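Local coordinates for protein tryptophan halogenase superfamily (Brevundimonas sp. BAL3, PDB 6FRL) that catalyses flavin-dependent halogenation, preferring bromination over chlorination, with the organic substrate probably aromatic as in related halogenases, at residues I59-R64 / L357-I362; K122-G127 / G458-H463; G138-A143 / D489-T494; S156-F161 / A481-N486; I362-A367 / A387-R392. One frame throughout, in Å; residues are numbered along the deposited sequence.

How the contacts relate
Contacts 1 and 5 lie toward the middle of the chain, centres about 11 Å apart. They share helix 354-367 and I362, and T360 of the first probably bonds E389 of the second. Contacts 3 and 4, farther out, also have centres about 11 Å apart. Both use helix 473-492, and F161 packs on L141 between them. Contact 2, on the surface, is about 21 Å from contact 4 (centres). Along the chain contact 1 closes before contact 5, which lies within the loops closed by contacts 2 to 4. Contacts 1 to 4 bring a later part of the chain back to an early one; contact 5 joins successive helices. Contacts 2 and 5 also touch the second subunit.

Contact 1. Residues I59-R64 / L357-I362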
# COMPACT_ATOMS: atom_id res chain seq x y z
N ILE B 59 -0.09 10.02 17.86
CA ILE B 59 -0.11 8.62 17.46
C ILE B 59 1.34 8.08 17.49
O ILE B 59 2.29 8.85 17.65
CB ILE B 59 -0.82 8.41 16.09
CG1 ILE B 59 -0.16 9.20 14.95
CG2 ILE B 59 -2.28 8.83 16.17
CD1 ILE B 59 -0.71 8.82 13.60
N PRO B 60 1.52 6.76 17.38
CA PRO B 60 2.87 6.21 17.58
C PRO B 60 3.98 6.63 16.59
O PRO B 60 5.19 6.50 16.91
CB PRO B 60 2.64 4.70 17.53
CG PRO B 60 1.21 4.54 17.96
CD PRO B 60 0.53 5.67 17.27
N THR B 61 3.60 7.12 15.41
CA THR B 61 4.58 7.67 14.50
C THR B 61 5.52 8.68 15.23
O THR B 61 6.70 8.72 14.93
CB THR B 61 3.91 8.34 13.27
OG1 THR B 61 2.98 9.37 13.69
CG2 THR B 61 3.20 7.33 12.39
N ILE B 62 5.02 9.47 16.18
CA ILE B 62 5.86 10.51 16.85
C ILE B 62 7.11 9.92 17.56
O ILE B 62 8.15 10.57 17.61
CB ILE B 62 5.03 11.40 17.82
CG1 ILE B 62 5.73 12.71 18.13
CG2 ILE B 62 4.81 10.72 19.16
CD1 ILE B 62 6.01 13.60 16.94
N ARG B 63 7.00 8.69 18.06
CA ARG B 63 8.15 8.02 18.71
C ARG B 63 9.20 7.65 17.68
O ARG B 63 10.39 7.72 17.99
CB ARG B 63 7.73 6.79 19.56
CG ARG B 63 6.70 7.14 20.67
CD ARG B 63 6.39 6.03 21.67
NE ARG B 63 6.23 4.75 21.00
CZ ARG B 63 7.16 3.81 20.87
NH1 ARG B 63 8.37 3.94 21.42
NH2 ARG B 63 6.86 2.71 20.20
N ARG B 64 8.79 7.32 16.46
CA ARG B 64 9.72 7.12 15.36
C ARG B 64 10.35 8.45 14.91
O ARG B 64 11.51 8.48 14.53
CB ARG B 64 9.05 6.39 14.18
CG ARG B 64 9.98 6.11 13.00
CD ARG B 64 9.24 5.54 11.78
NE ARG B 64 8.43 6.54 11.04
CZ ARG B 64 7.12 6.46 10.74
NH1 ARG B 64 6.37 5.40 11.08
NH2 ARG B 64 6.53 7.45 10.06
N LEU B 357 0.12 15.00 11.05
CA LEU B 357 0.09 15.65 9.73
C LEU B 357 1.34 16.50 9.44
O LEU B 357 1.76 16.64 8.26
CB LEU B 357 -1.19 16.44 9.54
CG LEU B 357 -2.49 15.57 9.42
CD1 LEU B 357 -3.71 16.35 9.83
CD2 LEU B 357 -2.70 14.99 8.01
N ILE B 358 1.95 17.04 10.50
CA ILE B 358 3.28 17.68 10.43
C ILE B 358 4.33 16.64 10.10
O ILE B 358 5.13 16.85 9.19
CB ILE B 358 3.62 18.42 11.75
CG1 ILE B 358 2.72 19.67 11.88
CG2 ILE B 358 5.09 18.82 11.81
CD1 ILE B 358 2.49 20.13 13.29
N GLU B 359 4.31 15.52 10.81
CA GLU B 359 5.26 14.43 10.55
C GLU B 359 5.22 13.91 9.09
O GLU B 359 6.25 13.67 8.48
CB GLU B 359 5.00 13.22 11.47
CG GLU B 359 5.11 13.41 12.97
CD GLU B 359 4.68 12.16 13.72
OE1 GLU B 359 5.38 11.11 13.60
OE2 GLU B 359 3.63 12.23 14.42
N THR B 360 4.02 13.67 8.57
CA THR B 360 3.85 13.15 7.23
C THR B 360 4.32 14.21 6.22
O THR B 360 4.91 13.87 5.19
CB THR B 360 2.41 12.73 6.92
OG1 THR B 360 1.51 13.82 7.19
CG2 THR B 360 1.99 11.50 7.75
N GLY B 361 4.05 15.48 6.53
CA GLY B 361 4.49 16.59 5.66
C GLY B 361 5.99 16.65 5.55
O GLY B 361 6.52 16.80 4.45
N ILE B 362 6.66 16.50 6.69
CA ILE B 362 8.12 16.50 6.75
C ILE B 362 8.73 15.31 6.04
O ILE B 362 9.70 15.47 5.32
CB ILE B 362 8.62 16.56 8.21
CG1 ILE B 362 8.35 17.96 8.77
CG2 ILE B 362 10.12 16.27 8.30
CD1 ILE B 362 8.18 17.97 10.28
O HOH W 1 1.62 11.86 16.36
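E359 reaches T61 with its CG anti to its own carbonyl carbon (chi1 -62°) and the chain extended beyond it (chi2 174°). T61 holds OG1 between its backbone N and carbonyl carbon (chi1 57°), which sets the hydroxyl in front of the carboxylate. T61 OG1 is 3.0 Å from both E359 OE1 and E359 OE2. Either hydrogen bond would be weak, and which oxygen takes the proton is not settled. A water adds a clearer link. It donates to E359 OE2 at 2.8 Å and accepts from I59 N at 2.9 Å, tying the glutamate to the backbone just ahead of helix 61-68. I62 crosses the glutamate chain at about a right angle, with its CD1 3.7 Å from E359 OE2. M25 of helix 20-33 also touches E359. The contact therefore joins the start of helix 61-68 to helix 354-367 in the interior of the halogenase fold. Influences on the buried carboxylate oppose each other. T61 O lies 3.0 Å from E359 OE1, acceptor against acceptor, which would tend to favour a protonated acid. The donating water and, more distantly, R64 NH2, 5.2 Å from E359 OE1, would tend to favour the charged form.

Contact 2. Residues K122-G127 / G458-H463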
# COMPACT_ATOMS: atom_id res chain seq x y z
N LYS B 122 -19.03 -14.94 13.66
CA LYS B 122 -19.67 -16.26 13.71
C LYS B 122 -20.08 -16.62 15.13
O LYS B 122 -21.23 -16.98 15.39
CB LYS B 122 -18.76 -17.37 13.15
CG LYS B 122 -19.32 -18.76 13.42
CD LYS B 122 -18.49 -19.83 12.69
CE LYS B 122 -19.09 -21.21 12.84
NZ LYS B 122 -20.51 -21.18 12.37
N GLN B 123 -19.14 -16.51 16.05
CA GLN B 123 -19.39 -16.85 17.46
C GLN B 123 -20.41 -15.90 18.08
O GLN B 123 -21.27 -16.31 18.85
CB GLN B 123 -18.09 -16.88 18.27
CG GLN B 123 -18.16 -17.66 19.59
CD GLN B 123 -18.43 -19.16 19.42
OE1 GLN B 123 -18.06 -19.79 18.42
NE2 GLN B 123 -19.10 -19.73 20.40
N ARG B 124 -20.32 -14.63 17.72
CA ARG B 124 -21.30 -13.66 18.18
C ARG B 124 -22.71 -14.03 17.70
O ARG B 124 -23.67 -13.79 18.41
CB ARG B 124 -20.93 -12.25 17.71
CG ARG B 124 -21.89 -11.19 18.17
CD ARG B 124 -21.50 -9.84 17.65
NE ARG B 124 -22.38 -8.80 18.18
CZ ARG B 124 -23.45 -8.29 17.56
NH1 ARG B 124 -23.76 -8.62 16.30
NH2 ARG B 124 -24.16 -7.37 18.19
N ARG B 125 -22.80 -14.59 16.50
CA ARG B 125 -24.07 -15.03 15.91
C ARG B 125 -24.65 -16.16 16.77
O ARG B 125 -25.85 -16.17 17.07
CB ARG B 125 -23.84 -15.47 14.46
CG ARG B 125 -25.06 -15.66 13.58
CD ARG B 125 -24.73 -16.47 12.32
NE ARG B 125 -24.11 -15.62 11.30
CZ ARG B 125 -24.77 -14.78 10.49
NH1 ARG B 125 -26.10 -14.61 10.58
NH2 ARG B 125 -24.09 -14.07 9.58
N ALA B 126 -23.79 -17.09 17.21
CA ALA B 126 -24.21 -18.23 18.03
C ALA B 126 -24.40 -17.96 19.52
O ALA B 126 -24.55 -18.93 20.27
CB ALA B 126 -23.24 -19.39 17.83
N GLY B 127 -24.41 -16.71 19.98
CA GLY B 127 -24.85 -16.39 21.35
C GLY B 127 -23.85 -15.81 22.35
O GLY B 127 -24.23 -15.08 23.27
N GLY B 458 -21.46 -0.26 17.08
CA GLY B 458 -22.36 -1.37 16.87
C GLY B 458 -22.83 -1.64 15.44
O GLY B 458 -23.92 -2.19 15.26
N LEU B 459 -22.02 -1.29 14.43
CA LEU B 459 -22.36 -1.60 13.03
C LEU B 459 -21.58 -2.82 12.53
O LEU B 459 -20.39 -2.74 12.35
CB LEU B 459 -22.09 -0.39 12.14
CG LEU B 459 -22.44 -0.60 10.63
CD1 LEU B 459 -23.93 -0.91 10.40
CD2 LEU B 459 -22.01 0.56 9.76
N TYR B 460 -22.29 -3.92 12.26
CA TYR B 460 -21.69 -5.20 11.89
C TYR B 460 -22.26 -5.73 10.60
O TYR B 460 -23.41 -5.44 10.30
CB TYR B 460 -21.97 -6.23 12.99
CG TYR B 460 -21.50 -5.81 14.35
CD1 TYR B 460 -20.13 -5.81 14.66
CD2 TYR B 460 -22.39 -5.40 15.34
CE1 TYR B 460 -19.66 -5.43 15.90
CE2 TYR B 460 -21.93 -5.01 16.60
CZ TYR B 460 -20.55 -5.04 16.86
OH TYR B 460 -20.05 -4.66 18.08
N PRO B 461 -21.50 -6.52 9.83
CA PRO B 461 -21.99 -7.07 8.57
C PRO B 461 -23.06 -8.12 8.74
O PRO B 461 -23.11 -8.76 9.77
CB PRO B 461 -20.75 -7.71 7.93
CG PRO B 461 -19.68 -7.71 8.94
CD PRO B 461 -20.05 -6.71 9.99
N ASP B 462 -23.86 -8.31 7.69
CA ASP B 462 -24.98 -9.28 7.68
C ASP B 462 -24.36 -10.67 7.61
O ASP B 462 -24.67 -11.52 8.45
CB ASP B 462 -25.96 -9.11 6.49
CG ASP B 462 -25.76 -7.77 5.70
OD1 ASP B 462 -25.79 -6.71 6.35
OD2 ASP B 462 -25.59 -7.81 4.44
N HIS B 463 -23.50 -10.89 6.61
CA HIS B 463 -22.70 -12.12 6.55
C HIS B 463 -21.18 -11.90 6.57
O HIS B 463 -20.59 -11.07 5.83
CB HIS B 463 -23.07 -13.10 5.43
CG HIS B 463 -22.95 -14.54 5.86
ND1 HIS B 463 -21.81 -15.30 5.67
CD2 HIS B 463 -23.84 -15.34 6.50
CE1 HIS B 463 -22.01 -16.51 6.16
NE2 HIS B 463 -23.22 -16.56 6.68
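The last turn of helix 116-125 faces the irregular segment 458-463, and the nearest CA atoms, of R124 and Y460, are 10.5 Å apart. Long side chains span the gap. R124 is extended from CG to NE and lays its guanidinium over one face of the Y460 ring. The two planes are 32° apart. R124 CZ is 4.2 Å from the ring centroid, an off-centre cation-pi contact. The nearest atoms lie on one side of the ring: R124 NH1 is 3.6 Å from Y460 CD2. At the far end of the same ring, the Y460 hydroxyl bonds D455. An alanine here would remove the ring, and would probably leave R124 without its cation-pi partner and D455 without that hydroxyl. R125 bends at chi3 (-80°) and gives a hydrogen bond from its NH2 to D462 O at 2.8 Å, in the carbonyl plane. H463 CD2 lies 3.3 Å from R125 NH2, but both side chains are poorly ordered. The D462 carboxylate turns to R373 of the second subunit. This is a surface contact between a helix end and a loop. The loop starts from a Schellman motif, with G458 at positive phi ending helix 447-456.

Contact 3. Residues G138-A143 / D489-T494; sequences GAALAA and DLVART
V491 is the main point of contact on segment 489-494 and points toward helix 137-143. Its two methyls divide the work. V491 CG2, anti to the carbonyl carbon, presses on A140 CB at 3.5 Å and sits 3.7 Å from L141 N. V491 CG1, anti to the backbone N (chi1 170°), lies 3.9 Å from A140 O. The L141 side chain slides past V491 in the opposite direction, and its CD2 comes within 4.1 Å of V491 CG2. The backbones are close here, with V491 CA 5.7 Å from L141 CA. This is packing of two helices, the C-terminal end of helix 473-492 against helix 137-143, and the small A140 lets the valine approach so near. L137 extends the apolar surface under V491. The V491 carbonyl accepts from K146 NZ. R493 is the first residue to leave helical geometry, and the chain then turns T494 back toward L141. T494 OG1 donates to L490 O at 2.7 Å, from above the carbonyl plane. The other branch of T494, its methyl CG2, meets L141 CD2 at 3.9 Å. A glycine here would lose both branches, and would probably leave L490 O without this donor and open a gap beside L141. T494 O also accepts from K146 NZ, and the T494 side chain touches T148.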
# COMPACT_ATOMS: atom_id res chain seq x y z
N GLY B 138 -3.80 -4.12 23.73
CA GLY B 138 -3.70 -2.66 23.88
C GLY B 138 -4.89 -2.11 24.63
O GLY B 138 -4.73 -1.38 25.65
N ALA B 139 -6.08 -2.47 24.15
CA ALA B 139 -7.34 -1.99 24.71
C ALA B 139 -7.55 -2.45 26.13
O ALA B 139 -7.95 -1.67 26.98
CB ALA B 139 -8.50 -2.45 23.85
N ALA B 140 -7.27 -3.73 26.38
CA ALA B 140 -7.35 -4.33 27.74
C ALA B 140 -6.40 -3.63 28.72
O ALA B 140 -6.78 -3.34 29.85
CB ALA B 140 -7.05 -5.83 27.68
N LEU B 141 -5.16 -3.38 28.29
CA LEU B 141 -4.19 -2.61 29.11
C LEU B 141 -4.70 -1.19 29.37
O LEU B 141 -4.63 -0.73 30.49
CB LEU B 141 -2.81 -2.57 28.43
CG LEU B 141 -1.88 -3.78 28.41
CD1 LEU B 141 -0.71 -3.59 27.44
CD2 LEU B 141 -1.30 -4.03 29.77
N ALA B 142 -5.24 -0.50 28.37
CA ALA B 142 -5.79 0.85 28.62
C ALA B 142 -6.93 0.85 29.64
O ALA B 142 -6.96 1.68 30.56
CB ALA B 142 -6.25 1.52 27.33
N ALA B 143 -7.89 -0.06 29.46
CA ALA B 143 -9.02 -0.21 30.41
C ALA B 143 -8.56 -0.62 31.83
O ALA B 143 -9.15 -0.18 32.81
CB ALA B 143 -10.02 -1.22 29.89
N ASP B 489 -5.09 -12.26 31.74
CA ASP B 489 -4.02 -12.66 32.66
C ASP B 489 -2.68 -11.93 32.48
O ASP B 489 -1.97 -11.67 33.48
CB ASP B 489 -3.77 -14.19 32.56
CG ASP B 489 -4.93 -15.01 33.12
OD1 ASP B 489 -5.69 -14.50 33.95
OD2 ASP B 489 -5.06 -16.18 32.73
N LEU B 490 -2.32 -11.63 31.23
CA LEU B 490 -1.17 -10.78 30.91
C LEU B 490 -1.42 -9.36 31.46
O LEU B 490 -0.56 -8.79 32.15
CB LEU B 490 -0.94 -10.79 29.38
CG LEU B 490 0.21 -9.96 28.77
CD1 LEU B 490 1.51 -10.05 29.56
CD2 LEU B 490 0.44 -10.44 27.35
N VAL B 491 -2.61 -8.81 31.20
CA VAL B 491 -2.99 -7.52 31.79
C VAL B 491 -2.89 -7.53 33.29
O VAL B 491 -2.38 -6.59 33.86
CB VAL B 491 -4.42 -7.05 31.37
CG1 VAL B 491 -4.89 -5.85 32.17
CG2 VAL B 491 -4.47 -6.67 29.91
N ALA B 492 -3.41 -8.57 33.91
CA ALA B 492 -3.54 -8.68 35.37
C ALA B 492 -2.20 -8.58 36.06
O ALA B 492 -2.05 -7.89 37.09
CB ALA B 492 -4.25 -9.96 35.76
N ARG B 493 -1.20 -9.22 35.46
CA ARG B 493 0.13 -9.21 36.03
C ARG B 493 1.07 -8.08 35.57
O ARG B 493 2.25 -8.07 35.92
CB ARG B 493 0.78 -10.56 35.83
CG ARG B 493 1.16 -10.92 34.41
CD ARG B 493 1.58 -12.38 34.40
NE ARG B 493 1.52 -12.88 33.05
CZ ARG B 493 0.69 -13.78 32.55
NH1 ARG B 493 -0.23 -14.39 33.28
NH2 ARG B 493 0.80 -14.08 31.27
N THR B 494 0.54 -7.09 34.84
CA THR B 494 1.35 -6.00 34.32
C THR B 494 1.26 -4.84 35.32
O THR B 494 0.20 -4.60 35.91
CB THR B 494 0.91 -5.67 32.88
OG1 THR B 494 1.27 -6.77 32.03
CG2 THR B 494 1.58 -4.43 32.35

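Contact 4. Residues S156-F161 / A481-N486; sequences SQLSVF and AEMRAN
L158 belongs to a short 3-10 segment, 157-159, and packs on M483 of the long helix 473-492. The contact is apolar and lies near the surface. The leucine points toward the helix and meets the methionine chain at about a right angle. Both of its methyls are used. L158 CD1 is 3.9 Å from M483 SD, and L158 CD2 lies 4.0 Å from M483 CG. The same CD2 also stands 4.0 Å from M483 O, against the helix backbone. M483 carries CG anti to its carbonyl carbon (chi1 -80°) and bends at chi3 (-90°). This puts the sulfur beside L158 while the terminal methyl leads away. One turn further on, N486 CB lies 4.4 Å from L158 CD2, a looser touch. The turn that presents the leucine is held from within. S156 O accepts two bonds from S159, one from its N at 3.2 Å and one from its OG at 3.0 Å. This double grip closes the turn around L158. At one end of segment 156-161, Q157 touches L106. At the other end, F161 is buried against L137 and L141 of helix 137-143. On the helix, R484 turns away from L158 and bonds the hydroxyl of Y135. The loop runs from helix 137-143 to strand 164-168 in the chain, and L158 packs it on helix 473-492.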
# COMPACT_ATOMS: atom_id res chain seq x y z
N SER B 156 3.54 -14.12 19.26
CA SER B 156 2.58 -14.06 18.14
C SER B 156 1.87 -12.70 18.05
O SER B 156 2.10 -11.82 18.88
CB SER B 156 1.52 -15.15 18.35
OG SER B 156 0.79 -14.88 19.54
N GLN B 157 1.01 -12.57 17.03
CA GLN B 157 0.11 -11.42 16.85
C GLN B 157 -0.65 -10.89 18.11
O GLN B 157 -0.88 -9.68 18.22
CB GLN B 157 -0.90 -11.72 15.69
CG GLN B 157 -1.91 -10.62 15.35
CD GLN B 157 -2.76 -10.91 14.08
OE1 GLN B 157 -2.38 -11.72 13.22
NE2 GLN B 157 -3.90 -10.24 13.95
N LEU B 158 -1.02 -11.77 19.05
CA LEU B 158 -1.76 -11.38 20.26
C LEU B 158 -1.02 -10.44 21.21
O LEU B 158 -1.65 -9.75 22.00
CB LEU B 158 -2.21 -12.61 21.08
CG LEU B 158 -3.69 -12.96 21.10
CD1 LEU B 158 -3.98 -13.77 19.86
CD2 LEU B 158 -4.05 -13.74 22.36
N SER B 159 0.31 -10.44 21.15
CA SER B 159 1.10 -9.62 22.07
C SER B 159 1.59 -8.31 21.43
O SER B 159 2.30 -7.56 22.08
CB SER B 159 2.27 -10.44 22.67
OG SER B 159 2.83 -11.30 21.70
N VAL B 160 1.18 -8.04 20.19
CA VAL B 160 1.64 -6.85 19.46
C VAL B 160 0.69 -5.68 19.72
O VAL B 160 -0.48 -5.75 19.39
CB VAL B 160 1.72 -7.08 17.93
CG1 VAL B 160 2.33 -5.86 17.23
CG2 VAL B 160 2.55 -8.32 17.62
N PHE B 161 1.23 -4.62 20.29
CA PHE B 161 0.52 -3.33 20.42
C PHE B 161 1.58 -2.23 20.29
O PHE B 161 2.78 -2.51 20.42
CB PHE B 161 -0.25 -3.21 21.77
CG PHE B 161 0.62 -3.27 23.00
CD1 PHE B 161 1.13 -4.48 23.44
CD2 PHE B 161 0.93 -2.13 23.74
CE1 PHE B 161 1.91 -4.55 24.60
CE2 PHE B 161 1.74 -2.20 24.87
CZ PHE B 161 2.22 -3.42 25.30
N ALA B 481 -11.91 -18.43 23.98
CA ALA B 481 -11.82 -18.28 25.44
C ALA B 481 -10.36 -18.33 25.92
O ALA B 481 -10.00 -17.62 26.83
CB ALA B 481 -12.70 -19.30 26.18
N GLU B 482 -9.55 -19.16 25.27
CA GLU B 482 -8.09 -19.18 25.52
C GLU B 482 -7.38 -17.84 25.21
O GLU B 482 -6.56 -17.37 26.00
CB GLU B 482 -7.47 -20.35 24.73
CG GLU B 482 -5.95 -20.55 24.80
CD GLU B 482 -5.51 -21.84 24.06
OE1 GLU B 482 -6.37 -22.70 23.76
OE2 GLU B 482 -4.29 -22.01 23.77
N MET B 483 -7.69 -17.24 24.05
CA MET B 483 -7.18 -15.92 23.67
C MET B 483 -7.60 -14.89 24.71
O MET B 483 -6.77 -14.16 25.23
CB MET B 483 -7.72 -15.49 22.31
CG MET B 483 -6.99 -16.11 21.14
SD MET B 483 -7.45 -15.42 19.52
CE MET B 483 -8.81 -16.48 19.06
N ARG B 484 -8.89 -14.85 24.99
CA ARG B 484 -9.54 -13.92 25.90
C ARG B 484 -8.88 -13.96 27.28
O ARG B 484 -8.62 -12.93 27.90
CB ARG B 484 -11.04 -14.30 25.95
CG ARG B 484 -11.98 -13.35 26.63
CD ARG B 484 -13.43 -13.52 26.14
NE ARG B 484 -14.07 -14.77 26.57
CZ ARG B 484 -14.39 -15.80 25.79
NH1 ARG B 484 -14.11 -15.84 24.48
NH2 ARG B 484 -14.97 -16.86 26.35
N ALA B 485 -8.54 -15.16 27.72
CA ALA B 485 -7.84 -15.39 28.98
C ALA B 485 -6.35 -15.01 28.93
O ALA B 485 -5.87 -14.39 29.87
CB ALA B 485 -8.00 -16.84 29.42
N ASN B 486 -5.62 -15.36 27.87
CA ASN B 486 -4.19 -14.99 27.74
C ASN B 486 -4.00 -13.48 27.93
O ASN B 486 -3.12 -13.01 28.66
CB ASN B 486 -3.60 -15.38 26.37
CG ASN B 486 -3.42 -16.90 26.19
OD1 ASN B 486 -3.30 -17.65 27.16
ND2 ASN B 486 -3.42 -17.35 24.93

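Contact 5. Residues I362-A367 / A387-R392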
# COMPACT_ATOMS: atom_id res chain seq x y z
N ILE B 362 6.66 16.50 6.69
CA ILE B 362 8.12 16.50 6.75
C ILE B 362 8.73 15.31 6.04
O ILE B 362 9.70 15.47 5.32
CB ILE B 362 8.62 16.56 8.21
CG1 ILE B 362 8.35 17.96 8.77
CG2 ILE B 362 10.12 16.27 8.30
CD1 ILE B 362 8.18 17.97 10.28
N GLU B 363 8.20 14.11 6.25
CA GLU B 363 8.72 12.91 5.57
C GLU B 363 8.62 13.11 4.05
O GLU B 363 9.58 12.85 3.31
CB GLU B 363 8.00 11.62 6.02
CG GLU B 363 8.47 10.29 5.34
CD GLU B 363 10.02 10.11 5.07
OE1 GLU B 363 10.83 9.97 6.03
OE2 GLU B 363 10.45 10.11 3.87
N ARG B 364 7.48 13.64 3.62
CA ARG B 364 7.21 13.89 2.21
C ARG B 364 8.17 14.95 1.60
O ARG B 364 8.67 14.76 0.48
CB ARG B 364 5.74 14.26 2.06
CG ARG B 364 5.18 14.27 0.66
CD ARG B 364 3.67 14.52 0.71
NE ARG B 364 2.96 13.33 1.19
CZ ARG B 364 2.20 13.24 2.28
NH1 ARG B 364 1.95 14.29 3.06
NH2 ARG B 364 1.63 12.06 2.57
N LEU B 365 8.45 16.01 2.34
CA LEU B 365 9.38 17.05 1.92
C LEU B 365 10.77 16.48 1.68
O LEU B 365 11.41 16.80 0.66
CB LEU B 365 9.48 18.19 2.95
CG LEU B 365 10.51 19.29 2.69
CD1 LEU B 365 10.41 19.84 1.28
CD2 LEU B 365 10.35 20.40 3.70
N LYS B 366 11.25 15.68 2.64
CA LYS B 366 12.52 14.95 2.47
C LYS B 366 12.52 13.98 1.28
O LYS B 366 13.45 13.99 0.47
CB LYS B 366 12.91 14.22 3.76
CG LYS B 366 13.23 15.17 4.92
CD LYS B 366 13.89 14.48 6.10
CE LYS B 366 12.91 13.62 6.89
NZ LYS B 366 13.64 12.81 7.89
N ALA B 367 11.49 13.16 1.14
CA ALA B 367 11.41 12.20 0.01
C ALA B 367 11.36 12.89 -1.39
O ALA B 367 11.82 12.33 -2.39
CB ALA B 367 10.21 11.25 0.20
N ALA B 387 -3.16 16.15 -0.42
CA ALA B 387 -4.62 16.28 -0.62
C ALA B 387 -5.33 14.95 -0.28
O ALA B 387 -6.25 14.96 0.53
CB ALA B 387 -4.96 16.68 -2.05
N ARG B 388 -4.88 13.84 -0.87
CA ARG B 388 -5.53 12.57 -0.64
C ARG B 388 -5.46 12.19 0.83
O ARG B 388 -6.46 11.73 1.40
CB ARG B 388 -4.96 11.42 -1.52
CG ARG B 388 -4.94 11.66 -3.02
CD ARG B 388 -6.31 11.83 -3.68
NE ARG B 388 -6.98 13.13 -3.49
CZ ARG B 388 -6.74 14.27 -4.19
NH1 ARG B 388 -5.80 14.37 -5.12
NH2 ARG B 388 -7.47 15.36 -3.94
N GLU B 389 -4.30 12.42 1.45
CA GLU B 389 -4.11 12.06 2.87
C GLU B 389 -5.08 12.85 3.81
O GLU B 389 -5.69 12.29 4.74
CB GLU B 389 -2.61 12.24 3.27
CG GLU B 389 -2.28 12.29 4.77
CD GLU B 389 -0.79 12.41 5.03
OE1 GLU B 389 -0.33 13.55 5.18
OE2 GLU B 389 -0.07 11.39 5.05
N MET B 390 -5.22 14.14 3.53
CA MET B 390 -6.17 14.96 4.28
C MET B 390 -7.59 14.43 4.13
O MET B 390 -8.31 14.34 5.12
CB MET B 390 -6.10 16.45 3.86
CG MET B 390 -4.83 17.18 4.34
SD MET B 390 -4.75 17.40 6.13
CE MET B 390 -6.03 18.64 6.36
N GLU B 391 -7.96 14.05 2.92
CA GLU B 391 -9.30 13.52 2.66
C GLU B 391 -9.51 12.19 3.41
O GLU B 391 -10.61 11.94 3.96
CB GLU B 391 -9.55 13.33 1.14
CG GLU B 391 -9.66 14.63 0.30
CD GLU B 391 -9.56 14.38 -1.20
OE1 GLU B 391 -9.27 13.24 -1.65
OE2 GLU B 391 -9.75 15.33 -1.97
N ARG B 392 -8.48 11.33 3.41
CA ARG B 392 -8.56 10.06 4.14
C ARG B 392 -8.71 10.25 5.66
O ARG B 392 -9.43 9.50 6.30
CB ARG B 392 -7.38 9.14 3.77
CG ARG B 392 -7.23 8.83 2.29
CD ARG B 392 -8.28 7.89 1.77
NE ARG B 392 -9.59 8.54 1.63
CZ ARG B 392 -9.93 9.37 0.65
NH1 ARG B 392 -9.08 9.68 -0.33
NH2 ARG B 392 -11.16 9.90 0.66
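R364 and E389 form a buried salt bridge between neighbouring helices. The side chains come from opposite directions, and the grip is end-on with two nitrogens. R364 NH1 donates to E389 OE1 at 3.2 Å. R364 NH2 donates to E389 OE2 at 3.1 Å, and this bond is nearly straight (169°). Both oxygens lie close to the guanidinium plane. The arginine, however, meets them from above the carboxylate plane, because the two planes are 64° apart. R364 bends at chi3 (-73°), which swings the end of its chain across to the glutamate. Second partners fix both groups. R364 NE bonds Q385 OE1, and E389 OE1 probably also shares a hydrogen bond with T360 OG1. The buried charges are therefore matched with each other and with neutral polar groups, which probably keeps both groups ionised. On another side of helix 376-402, R388 grips E391 side-on, with R388 NE 2.9 Å from E391 OE1. R392 makes a long salt bridge to the same glutamate. Past R364, A367 O at the end of its helix accepts from Q436 of the second subunit. The bidentate pairing of R364 with E389 is that of an interhelical salt bridge, here tying the successive helices 354-367 and 376-402.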